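Local coordinates for protein cytochrome P450 (Zobellia galactanivorans, PDB 6G5O) that belongs to the cytochrome P450 family of haem proteins and holds a protoporphyrin IX with a central iron in its largely helical fold, at residues 8-13 with 294-299; 84-89 with 198-203; 244-249 with 342-347. All coordinates share one frame; numbering follows the deposited sequence.

Contact 1. Residues 8-13 with 294-299. With HEM (protoporphyrin IX containing Fe), chain C.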
loop_
_atom_site.group_PDB
_atom_site.type_symbol
_atom_site.label_atom_id
_atom_site.label_comp_id
_atom_site.label_asym_id
_atom_site.label_seq_id
_atom_site.Cartn_x
_atom_site.Cartn_y
_atom_site.Cartn_z
ATOM N N ASP A 8 -10.412 10.760 -11.357
ATOM C CA ASP A 8 -9.147 11.436 -11.228
ATOM C C ASP A 8 -9.425 12.907 -10.904
ATOM O O ASP A 8 -9.604 13.713 -11.811
ATOM C CB ASP A 8 -8.363 11.291 -12.553
ATOM C CG ASP A 8 -7.029 12.046 -12.563
ATOM O OD1 ASP A 8 -6.464 12.296 -11.498
ATOM O OD2 ASP A 8 -6.528 12.373 -13.660
ATOM N N PRO A 9 -9.412 13.276 -9.608
ATOM C CA PRO A 9 -9.651 14.692 -9.265
ATOM C C PRO A 9 -8.516 15.636 -9.628
ATOM O O PRO A 9 -8.675 16.834 -9.465
ATOM C CB PRO A 9 -9.739 14.653 -7.741
ATOM C CG PRO A 9 -8.767 13.582 -7.380
ATOM C CD PRO A 9 -9.023 12.500 -8.412
ATOM N N PHE A 10 -7.368 15.110 -10.054
ATOM C CA PHE A 10 -6.152 15.943 -10.266
ATOM C C PHE A 10 -5.951 16.452 -11.690
ATOM O O PHE A 10 -4.957 17.153 -11.973
ATOM C CB PHE A 10 -4.902 15.133 -9.864
ATOM C CG PHE A 10 -4.972 14.560 -8.485
ATOM C CD1 PHE A 10 -4.682 15.357 -7.385
ATOM C CD2 PHE A 10 -5.344 13.237 -8.283
ATOM C CE1 PHE A 10 -4.760 14.841 -6.104
ATOM C CE2 PHE A 10 -5.421 12.715 -7.006
ATOM C CZ PHE A 10 -5.133 13.524 -5.909
ATOM N N GLU A 11 -6.876 16.093 -12.581
ATOM C CA GLU A 11 -6.691 16.263 -14.038
ATOM C C GLU A 11 -6.456 17.682 -14.537
ATOM O O GLU A 11 -5.473 17.936 -15.241
ATOM C CB GLU A 11 -7.896 15.697 -14.776
ATOM C CG GLU A 11 -7.722 15.642 -16.281
ATOM C CD GLU A 11 -8.901 14.929 -16.966
ATOM O OE1 GLU A 11 -9.587 14.087 -16.335
ATOM O OE2 GLU A 11 -9.168 15.199 -18.151
ATOM N N LYS A 12 -7.377 18.595 -14.204
ATOM C CA LYS A 12 -7.245 19.976 -14.607
ATOM C C LYS A 12 -5.928 20.502 -14.077
ATOM O O LYS A 12 -5.121 21.004 -14.832
ATOM C CB LYS A 12 -8.421 20.852 -14.130
ATOM C CG LYS A 12 -8.433 22.263 -14.760
ATOM C CD LYS A 12 -9.770 22.991 -14.616
ATOM N N ALA A 13 -5.674 20.369 -12.791
ATOM C CA ALA A 13 -4.437 20.955 -12.248
ATOM C C ALA A 13 -3.144 20.359 -12.846
ATOM O O ALA A 13 -2.153 21.077 -13.027
ATOM C CB ALA A 13 -4.431 20.831 -10.731
ATOM N N CYS A 294 2.603 12.614 -5.745
ATOM C CA CYS A 294 1.240 12.140 -5.800
ATOM C C CYS A 294 1.187 11.008 -6.840
ATOM O O CYS A 294 0.912 11.234 -8.020
ATOM C CB CYS A 294 0.276 13.291 -6.102
ATOM S SG CYS A 294 -1.454 12.805 -6.169
ATOM N N TRP A 295 1.425 9.800 -6.359
ATOM C CA TRP A 295 1.435 8.593 -7.178
ATOM C C TRP A 295 0.111 8.433 -7.934
ATOM O O TRP A 295 0.089 8.025 -9.098
ATOM C CB TRP A 295 1.713 7.345 -6.293
ATOM C CG TRP A 295 2.771 7.517 -5.204
ATOM C CD1 TRP A 295 2.548 7.563 -3.854
ATOM C CD2 TRP A 295 4.189 7.651 -5.377
ATOM N NE1 TRP A 295 3.757 7.726 -3.168
ATOM C CE2 TRP A 295 4.767 7.779 -4.080
ATOM C CE3 TRP A 295 5.027 7.670 -6.488
ATOM C CZ2 TRP A 295 6.133 7.934 -3.875
ATOM C CZ3 TRP A 295 6.414 7.824 -6.295
ATOM C CH2 TRP A 295 6.959 7.964 -4.990
ATOM N N ALA A 296 -1.004 8.754 -7.294
ATOM C CA ALA A 296 -2.319 8.561 -7.927
ATOM C C ALA A 296 -2.531 9.458 -9.172
ATOM O O ALA A 296 -3.087 9.005 -10.153
ATOM C CB ALA A 296 -3.435 8.766 -6.940
ATOM N N SER A 297 -2.063 10.706 -9.128
ATOM C CA SER A 297 -2.064 11.581 -10.304
ATOM C C SER A 297 -1.065 11.152 -11.384
ATOM O O SER A 297 -1.402 11.140 -12.561
ATOM C CB SER A 297 -1.748 13.014 -9.879
ATOM O OG SER A 297 -1.647 13.888 -10.979
ATOM N N ALA A 298 0.150 10.776 -10.982
ATOM C CA ALA A 298 1.162 10.355 -11.928
ATOM C C ALA A 298 0.664 9.136 -12.722
ATOM O O ALA A 298 0.957 9.027 -13.882
ATOM C CB ALA A 298 2.473 10.054 -11.230
ATOM N N ASN A 299 -0.136 8.292 -12.096
ATOM C CA ASN A 299 -0.582 7.055 -12.675
ATOM C C ASN A 299 -1.792 7.239 -13.606
ATOM O O ASN A 299 -2.276 6.255 -14.182
ATOM C CB ASN A 299 -0.891 6.036 -11.569
ATOM C CG ASN A 299 0.357 5.331 -11.028
ATOM O OD1 ASN A 299 1.427 5.341 -11.650
ATOM N ND2 ASN A 299 0.217 4.693 -9.880
HETATM C CHA HEM C . 6.930 1.943 0.559
HETATM C CHB HEM C . 2.701 1.552 -1.741
HETATM C CHC HEM C . 1.823 -2.613 0.512
HETATM C CHD HEM C . 5.697 -1.918 3.236
HETATM C C1A HEM C . 5.861 2.178 -0.277
HETATM C C2A HEM C . 5.744 3.291 -1.159
HETATM C C3A HEM C . 4.585 3.158 -1.786
HETATM C C4A HEM C . 3.935 1.994 -1.319
HETATM C CMA HEM C . 4.086 4.110 -2.822
HETATM C CAA HEM C . 6.744 4.416 -1.427
HETATM C CBA HEM C . 6.728 5.404 -0.271
HETATM C CGA HEM C . 7.777 6.478 -0.452
HETATM O O1A HEM C . 8.179 7.085 0.536
HETATM O O2A HEM C . 8.271 6.768 -1.557
HETATM C C1B HEM C . 2.100 0.382 -1.325
HETATM C C2B HEM C . 0.927 -0.109 -1.934
HETATM C C3B HEM C . 0.640 -1.291 -1.292
HETATM C C4B HEM C . 1.732 -1.477 -0.285
HETATM C CMB HEM C . 0.135 0.567 -3.012
HETATM C CAB HEM C . -0.401 -2.299 -1.476
HETATM C CBB HEM C . -1.243 -2.361 -2.490
HETATM C C1C HEM C . 2.798 -2.809 1.454
HETATM C C2C HEM C . 2.805 -3.829 2.403
HETATM C C3C HEM C . 3.881 -3.606 3.225
HETATM C C4C HEM C . 4.531 -2.447 2.728
HETATM C CMC HEM C . 1.836 -4.965 2.510
HETATM C CAC HEM C . 4.348 -4.420 4.356
HETATM C CBC HEM C . 3.802 -5.531 4.839
HETATM C C1D HEM C . 6.366 -0.825 2.661
HETATM C C2D HEM C . 7.677 -0.369 3.157
HETATM C C3D HEM C . 8.045 0.687 2.412
HETATM C C4D HEM C . 6.922 0.908 1.494
HETATM C CMD HEM C . 8.448 -1.031 4.247
HETATM C CAD HEM C . 9.325 1.491 2.547
HETATM C CBD HEM C . 10.446 1.120 1.562
HETATM C CGD HEM C . 11.715 1.949 1.843
HETATM O O1D HEM C . 11.666 2.988 2.592
HETATM O O2D HEM C . 12.854 1.639 1.352
HETATM N NA HEM C . 4.711 1.409 -0.354
HETATM N NB HEM C . 2.530 -0.436 -0.363
HETATM N NC HEM C . 3.822 -1.956 1.666
HETATM N ND HEM C . 5.981 -0.033 1.673
HETATM FE FE HEM C . 4.352 -0.214 0.688
HETATM O O HOH W 1 3.106 1.117 2.006
#
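The N-terminal loop that leads into helix 11-16 packs here on the short helix 295-298, just past strand 290-293 of the mixed sheet, with F10 against C294 and S297. C294 SG sits over one face of the F10 ring, 3.9 Å from the ring centroid and 18° off its normal. C294 SG is offset toward the rim, F10 CZ being the nearest carbon at 3.8 Å. P9 CG covers the opposite face. With its sulfur anti to the backbone nitrogen (chi1 -179°), the N-cap residue C294 swings SG forward over the first turn of helix 295-298, where SG accepts a weak bond from S297 N at 3.7 Å. S297 CB approaches the ring obliquely, and S297 OG lies 3.7 Å from F10 CB; that hydroxyl is engaged by L33 O and R14 NH1. D8 OD1 caps the type I turn from D8 to E11, accepting from F10 N at 3.3 Å from above the carboxylate plane, while D8 OD2 pairs with R14. W295 lays one indole face over haem methyl CMA, its CZ2 3.4 Å from haem O2A. The arrangement is a Cys sulfur-aromatic contact at a helix N-cap, backing one wall of a P450 haem pocket.

Contact 2. Residues 84-89 with 198-203. With HEM (protoporphyrin IX containing Fe), chain C.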
loop_
_atom_site.group_PDB
_atom_site.type_symbol
_atom_site.label_atom_id
_atom_site.label_comp_id
_atom_site.label_asym_id
_atom_site.label_seq_id
_atom_site.Cartn_x
_atom_site.Cartn_y
_atom_site.Cartn_z
ATOM N N ARG A 84 18.159 -1.364 4.195
ATOM C CA ARG A 84 17.356 -1.998 3.182
ATOM C C ARG A 84 17.907 -3.390 2.833
ATOM O O ARG A 84 17.127 -4.332 2.701
ATOM C CB ARG A 84 17.226 -1.126 1.938
ATOM C CG ARG A 84 16.219 -1.796 0.993
ATOM C CD ARG A 84 15.401 -0.839 0.166
ATOM N NE ARG A 84 14.713 -1.594 -0.843
ATOM C CZ ARG A 84 13.566 -1.257 -1.412
ATOM N NH1 ARG A 84 12.908 -0.169 -1.046
ATOM N NH2 ARG A 84 13.053 -2.078 -2.332
ATOM N N ALA A 85 19.238 -3.526 2.722
ATOM C CA ALA A 85 19.871 -4.838 2.428
ATOM C C ALA A 85 19.664 -5.836 3.549
ATOM O O ALA A 85 19.567 -7.039 3.291
ATOM C CB ALA A 85 21.375 -4.697 2.147
ATOM N N ILE A 86 19.570 -5.352 4.789
ATOM C CA ILE A 86 19.201 -6.223 5.897
ATOM C C ILE A 86 17.797 -6.825 5.760
ATOM O O ILE A 86 17.622 -7.999 5.973
ATOM C CB ILE A 86 19.222 -5.490 7.247
ATOM C CG1 ILE A 86 20.646 -5.165 7.672
ATOM C CG2 ILE A 86 18.597 -6.370 8.332
ATOM C CD1 ILE A 86 20.703 -4.016 8.667
ATOM N N VAL A 87 16.805 -6.013 5.453
ATOM C CA VAL A 87 15.418 -6.489 5.498
ATOM C C VAL A 87 14.891 -7.027 4.151
ATOM O O VAL A 87 13.854 -7.649 4.110
ATOM C CB VAL A 87 14.473 -5.374 6.014
ATOM C CG1 VAL A 87 14.904 -4.948 7.437
ATOM C CG2 VAL A 87 14.457 -4.180 5.069
ATOM N N GLU A 88 15.597 -6.777 3.051
ATOM C CA GLU A 88 15.039 -7.114 1.762
ATOM C C GLU A 88 14.843 -8.620 1.529
ATOM O O GLU A 88 13.851 -8.994 0.899
ATOM C CB GLU A 88 15.794 -6.481 0.601
ATOM C CG GLU A 88 14.903 -6.396 -0.649
ATOM C CD GLU A 88 15.336 -5.394 -1.688
ATOM O OE1 GLU A 88 16.267 -4.574 -1.446
ATOM O OE2 GLU A 88 14.724 -5.462 -2.779
ATOM N N PRO A 89 15.776 -9.473 1.989
ATOM C CA PRO A 89 15.511 -10.899 1.778
ATOM C C PRO A 89 14.302 -11.396 2.550
ATOM O O PRO A 89 13.582 -12.256 2.042
ATOM C CB PRO A 89 16.794 -11.592 2.233
ATOM C CG PRO A 89 17.878 -10.519 2.159
ATOM C CD PRO A 89 17.162 -9.209 2.422
ATOM N N SER A 198 19.803 -9.537 13.353
ATOM C CA SER A 198 20.439 -9.045 12.133
ATOM C C SER A 198 21.468 -7.950 12.437
ATOM O O SER A 198 21.426 -7.329 13.485
ATOM C CB SER A 198 19.401 -8.475 11.176
ATOM O OG SER A 198 18.364 -9.379 11.007
ATOM N N GLU A 199 22.347 -7.680 11.478
ATOM C CA GLU A 199 23.498 -6.805 11.721
ATOM C C GLU A 199 23.597 -5.630 10.788
ATOM O O GLU A 199 23.411 -5.778 9.578
ATOM C CB GLU A 199 24.784 -7.603 11.608
ATOM C CG GLU A 199 24.779 -8.808 12.517
ATOM C CD GLU A 199 26.150 -9.407 12.696
ATOM O OE1 GLU A 199 26.969 -9.299 11.736
ATOM O OE2 GLU A 199 26.379 -9.974 13.801
ATOM N N PHE A 200 23.897 -4.482 11.395
ATOM C CA PHE A 200 24.098 -3.230 10.736
ATOM C C PHE A 200 25.563 -2.939 10.984
ATOM O O PHE A 200 25.929 -2.553 12.105
ATOM C CB PHE A 200 23.241 -2.180 11.450
ATOM C CG PHE A 200 23.299 -0.810 10.869
ATOM C CD1 PHE A 200 22.505 -0.483 9.790
ATOM C CD2 PHE A 200 24.136 0.165 11.408
ATOM C CE1 PHE A 200 22.539 0.794 9.240
ATOM C CE2 PHE A 200 24.178 1.432 10.861
ATOM C CZ PHE A 200 23.368 1.752 9.780
ATOM N N GLU A 201 26.399 -3.098 9.981
ATOM C CA GLU A 201 27.835 -2.801 10.114
ATOM C C GLU A 201 28.417 -3.481 11.356
ATOM O O GLU A 201 28.976 -2.845 12.258
ATOM C CB GLU A 201 28.097 -1.283 10.087
ATOM C CG GLU A 201 28.050 -0.726 8.661
ATOM C CD GLU A 201 27.918 0.798 8.567
ATOM O OE1 GLU A 201 28.036 1.499 9.615
ATOM O OE2 GLU A 201 27.675 1.281 7.428
ATOM N N GLY A 202 28.209 -4.788 11.405
ATOM C CA GLY A 202 28.733 -5.624 12.460
ATOM C C GLY A 202 28.143 -5.579 13.865
ATOM O O GLY A 202 28.599 -6.324 14.704
ATOM N N ARG A 203 27.172 -4.708 14.158
ATOM C CA ARG A 203 26.436 -4.813 15.428
ATOM C C ARG A 203 24.947 -5.161 15.234
ATOM O O ARG A 203 24.324 -4.833 14.214
ATOM C CB ARG A 203 26.568 -3.549 16.276
ATOM C CG ARG A 203 26.088 -2.292 15.602
ATOM C CD ARG A 203 25.290 -1.386 16.517
ATOM N NE ARG A 203 24.704 -0.298 15.727
ATOM C CZ ARG A 203 23.419 -0.166 15.398
ATOM N NH1 ARG A 203 22.514 -1.031 15.821
ATOM N NH2 ARG A 203 23.025 0.890 14.686
HETATM C CHA HEM C . 6.930 1.943 0.559
HETATM C CHB HEM C . 2.701 1.552 -1.741
HETATM C CHC HEM C . 1.823 -2.613 0.512
HETATM C CHD HEM C . 5.697 -1.918 3.236
HETATM C C1A HEM C . 5.861 2.178 -0.277
HETATM C C2A HEM C . 5.744 3.291 -1.159
HETATM C C3A HEM C . 4.585 3.158 -1.786
HETATM C C4A HEM C . 3.935 1.994 -1.319
HETATM C CMA HEM C . 4.086 4.110 -2.822
HETATM C CAA HEM C . 6.744 4.416 -1.427
HETATM C CBA HEM C . 6.728 5.404 -0.271
HETATM C CGA HEM C . 7.777 6.478 -0.452
HETATM O O1A HEM C . 8.179 7.085 0.536
HETATM O O2A HEM C . 8.271 6.768 -1.557
HETATM C C1B HEM C . 2.100 0.382 -1.325
HETATM C C2B HEM C . 0.927 -0.109 -1.934
HETATM C C3B HEM C . 0.640 -1.291 -1.292
HETATM C C4B HEM C . 1.732 -1.477 -0.285
HETATM C CMB HEM C . 0.135 0.567 -3.012
HETATM C CAB HEM C . -0.401 -2.299 -1.476
HETATM C CBB HEM C . -1.243 -2.361 -2.490
HETATM C C1C HEM C . 2.798 -2.809 1.454
HETATM C C2C HEM C . 2.805 -3.829 2.403
HETATM C C3C HEM C . 3.881 -3.606 3.225
HETATM C C4C HEM C . 4.531 -2.447 2.728
HETATM C CMC HEM C . 1.836 -4.965 2.510
HETATM C CAC HEM C . 4.348 -4.420 4.356
HETATM C CBC HEM C . 3.802 -5.531 4.839
HETATM C C1D HEM C . 6.366 -0.825 2.661
HETATM C C2D HEM C . 7.677 -0.369 3.157
HETATM C C3D HEM C . 8.045 0.687 2.412
HETATM C C4D HEM C . 6.922 0.908 1.494
HETATM C CMD HEM C . 8.448 -1.031 4.247
HETATM C CAD HEM C . 9.325 1.491 2.547
HETATM C CBD HEM C . 10.446 1.120 1.562
HETATM C CGD HEM C . 11.715 1.949 1.843
HETATM O O1D HEM C . 11.666 2.988 2.592
HETATM O O2D HEM C . 12.854 1.639 1.352
HETATM N NA HEM C . 4.711 1.409 -0.354
HETATM N NB HEM C . 2.530 -0.436 -0.363
HETATM N NC HEM C . 3.822 -1.956 1.666
HETATM N ND HEM C . 5.981 -0.033 1.673
HETATM FE FE HEM C . 4.352 -0.214 0.688
HETATM O O HOH W 1 3.106 1.117 2.006
#
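Residues 84-89 belong to helix 79-92, kinked at P89, whose nitrogen makes no bond to the preceding turn; residues 198-203 run through strand 199-200 into a type I' turn from F200 to R203, and the CA atoms of I86 and S198 come closest at 7.0 Å. The two branches of I86 diverge: CG2, anti to the backbone nitrogen, meets S198 CB at 3.6 Å, while CG1 lies beside that nitrogen (chi1 -70°) and extends so that CD1 reaches E199 O at 3.4 Å. I86 CD1 also meets the F200 ring at its edge, near its plane, 4.1 Å from F200 CD1. Only van der Waals contacts join the segments, the methyl meeting a carbonyl oxygen as well as carbon; S198 OG bonds to V194 O. About half a turn from I86, R84 points its side chain the other way, to the haem: NH1 donates to propionate atom O2D at 3.0 Å (147°) and to N329 O. R84 NE also makes a long salt bridge with E88 OE1 (3.4 Å), a weak but nearly straight bond in the guanidinium plane that may limit its rotation. The hairpin 199-204, between helices 191-196 and 207-220, lies against helix 79-92, where F200 also stacks on Y83 and touches V79 and V82.

Contact 3. Residues 244-249 with 342-347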
loop_
_atom_site.group_PDB
_atom_site.type_symbol
_atom_site.label_atom_id
_atom_site.label_comp_id
_atom_site.label_asym_id
_atom_site.label_seq_id
_atom_site.Cartn_x
_atom_site.Cartn_y
_atom_site.Cartn_z
ATOM N N GLU A 244 -14.336 -13.352 -16.809
ATOM C CA GLU A 244 -14.218 -14.464 -17.788
ATOM C C GLU A 244 -12.812 -14.480 -18.430
ATOM O O GLU A 244 -12.207 -15.534 -18.577
ATOM C CB GLU A 244 -15.352 -14.381 -18.864
ATOM C CG GLU A 244 -15.754 -15.714 -19.495
ATOM N N ARG A 245 -12.272 -13.318 -18.800
ATOM C CA ARG A 245 -10.902 -13.269 -19.338
ATOM C C ARG A 245 -9.868 -13.867 -18.383
ATOM O O ARG A 245 -9.004 -14.638 -18.817
ATOM C CB ARG A 245 -10.494 -11.857 -19.729
ATOM C CG ARG A 245 -11.045 -11.402 -21.072
ATOM C CD ARG A 245 -10.213 -10.253 -21.621
ATOM N NE ARG A 245 -8.914 -10.723 -22.088
ATOM C CZ ARG A 245 -7.873 -9.934 -22.408
ATOM N NH1 ARG A 245 -7.964 -8.621 -22.270
ATOM N NH2 ARG A 245 -6.716 -10.460 -22.831
ATOM N N LEU A 246 -9.984 -13.570 -17.083
ATOM C CA LEU A 246 -9.059 -14.149 -16.084
ATOM C C LEU A 246 -9.262 -15.647 -15.905
ATOM O O LEU A 246 -8.285 -16.392 -15.668
ATOM C CB LEU A 246 -9.230 -13.475 -14.743
ATOM C CG LEU A 246 -8.752 -12.033 -14.679
ATOM C CD1 LEU A 246 -9.406 -11.366 -13.480
ATOM C CD2 LEU A 246 -7.239 -11.923 -14.621
ATOM N N ARG A 247 -10.511 -16.118 -16.019
ATOM C CA ARG A 247 -10.738 -17.570 -15.967
ATOM C C ARG A 247 -10.058 -18.277 -17.155
ATOM O O ARG A 247 -9.352 -19.259 -16.953
ATOM C CB ARG A 247 -12.233 -17.908 -15.871
ATOM C CG ARG A 247 -12.562 -19.404 -15.926
ATOM C CD ARG A 247 -14.022 -19.710 -15.551
ATOM N NE ARG A 247 -14.976 -18.897 -16.312
ATOM C CZ ARG A 247 -15.426 -19.190 -17.533
ATOM N NH1 ARG A 247 -15.007 -20.299 -18.152
ATOM N NH2 ARG A 247 -16.282 -18.358 -18.142
ATOM N N LYS A 248 -10.238 -17.758 -18.372
ATOM C CA LYS A 248 -9.758 -18.436 -19.604
ATOM C C LYS A 248 -8.341 -18.071 -19.994
ATOM O O LYS A 248 -7.754 -18.767 -20.783
ATOM C CB LYS A 248 -10.653 -18.117 -20.815
ATOM C CG LYS A 248 -12.114 -18.555 -20.734
ATOM N N GLU A 249 -7.803 -16.970 -19.470
ATOM C CA GLU A 249 -6.450 -16.538 -19.803
ATOM C C GLU A 249 -5.657 -16.221 -18.520
ATOM O O GLU A 249 -5.281 -15.075 -18.296
ATOM C CB GLU A 249 -6.478 -15.269 -20.680
ATOM C CG GLU A 249 -7.229 -15.299 -22.009
ATOM C CD GLU A 249 -7.177 -13.934 -22.698
ATOM O OE1 GLU A 249 -6.058 -13.467 -23.043
ATOM O OE2 GLU A 249 -8.244 -13.302 -22.881
ATOM N N ILE A 342 -3.308 -14.330 -6.498
ATOM C CA ILE A 342 -4.057 -15.461 -5.949
ATOM C C ILE A 342 -5.546 -15.159 -5.739
ATOM O O ILE A 342 -6.388 -15.982 -6.083
ATOM C CB ILE A 342 -3.432 -15.991 -4.648
ATOM C CG1 ILE A 342 -2.046 -16.572 -4.946
ATOM C CG2 ILE A 342 -4.298 -17.099 -4.006
ATOM C CD1 ILE A 342 -1.261 -16.853 -3.674
ATOM N N LEU A 343 -5.860 -13.982 -5.205
ATOM C CA LEU A 343 -7.250 -13.569 -5.092
ATOM C C LEU A 343 -7.965 -13.552 -6.447
ATOM O O LEU A 343 -9.040 -14.161 -6.595
ATOM C CB LEU A 343 -7.376 -12.217 -4.434
ATOM C CG LEU A 343 -8.799 -11.701 -4.315
ATOM C CD1 LEU A 343 -9.671 -12.583 -3.424
ATOM C CD2 LEU A 343 -8.784 -10.268 -3.817
ATOM N N LEU A 344 -7.368 -12.872 -7.430
ATOM C CA LEU A 344 -8.027 -12.774 -8.750
ATOM C C LEU A 344 -8.318 -14.154 -9.380
ATOM O O LEU A 344 -9.380 -14.351 -9.949
ATOM C CB LEU A 344 -7.257 -11.916 -9.730
ATOM C CG LEU A 344 -7.155 -10.392 -9.509
ATOM C CD1 LEU A 344 -6.369 -9.776 -10.665
ATOM C CD2 LEU A 344 -8.504 -9.737 -9.387
ATOM N N GLN A 345 -7.366 -15.071 -9.270
ATOM C CA GLN A 345 -7.476 -16.413 -9.812
ATOM C C GLN A 345 -8.487 -17.238 -9.007
ATOM O O GLN A 345 -9.294 -17.936 -9.606
ATOM C CB GLN A 345 -6.097 -17.126 -9.921
ATOM C CG GLN A 345 -5.371 -16.971 -11.258
ATOM C CD GLN A 345 -6.329 -17.120 -12.463
ATOM O OE1 GLN A 345 -6.973 -18.163 -12.595
ATOM N NE2 GLN A 345 -6.473 -16.046 -13.300
ATOM N N THR A 346 -8.479 -17.120 -7.673
ATOM C CA THR A 346 -9.445 -17.837 -6.863
ATOM C C THR A 346 -10.883 -17.390 -7.182
ATOM O O THR A 346 -11.755 -18.231 -7.341
ATOM C CB THR A 346 -9.131 -17.699 -5.375
ATOM O OG1 THR A 346 -7.791 -18.137 -5.156
ATOM C CG2 THR A 346 -10.093 -18.548 -4.502
ATOM N N LEU A 347 -11.114 -16.083 -7.287
ATOM C CA LEU A 347 -12.428 -15.576 -7.673
ATOM C C LEU A 347 -12.846 -16.035 -9.086
ATOM O O LEU A 347 -14.008 -16.367 -9.324
ATOM C CB LEU A 347 -12.468 -14.064 -7.603
ATOM C CG LEU A 347 -12.276 -13.417 -6.220
ATOM C CD1 LEU A 347 -12.103 -11.913 -6.361
ATOM C CD2 LEU A 347 -13.462 -13.727 -5.316
#
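Q345 reaches across from helix 333-350 and donates from NE2 to L246 O, in the last turn of helix 240-248. Q345 NE2 lies 3.0 Å from L246 O, the N-H nearly straight at 172°; the oxygen lies in the Q345 amide plane, yet the donor stands above the carbonyl plane of L246. A bend at chi2 (-43°) folds the glutamine chain so that its amide arrives there. NE2 also bonds to T253 OG1, and OE1 accepts a weak bond from Q349, so both ends of the amide are engaged. Beside this polar link the L246 side chain sets out toward helix 333-350, and L246 CD1 lies 4.4 Å from L344 CB. Further out, R245 grips E249 side-on: NE donates to OE2 at 2.8 Å and NH2 to OE1 at 3.1 Å, both in the guanidinium plane. This pairing ties the last turn to the first residue beyond it, and R245 NH2 forms a second salt bridge with D314. L246 and L344 both touch L236 of helix 223-238, L344 also packs on A256, V257 and M260 of helix 253-264, and I342 touches L103, T104 and I107 and T346 touches V111, all of helix 97-117.

Contacts 1 and 2 lie on opposite sides of the chain's centre, about 36 Å apart between centres, yet both reach the same haem: W295 of contact 1 lies by methyl CMA and propionate atom O2A, whereas R84 of contact 2 bonds to O2D of the other propionate. H80, R272 and H328 add further hydrogen bonds to the group, and water 1 is one of the ligands of the iron. Contact 3 stands apart in the helical region, its centre about 29 Å from that of contact 1 and about 38 Å from that of contact 2; the L344 side chain is about 12 Å from the haem. Along the chain, contact 2 nests inside the loop closed by contact 1, while contacts 1 and 3 interleave.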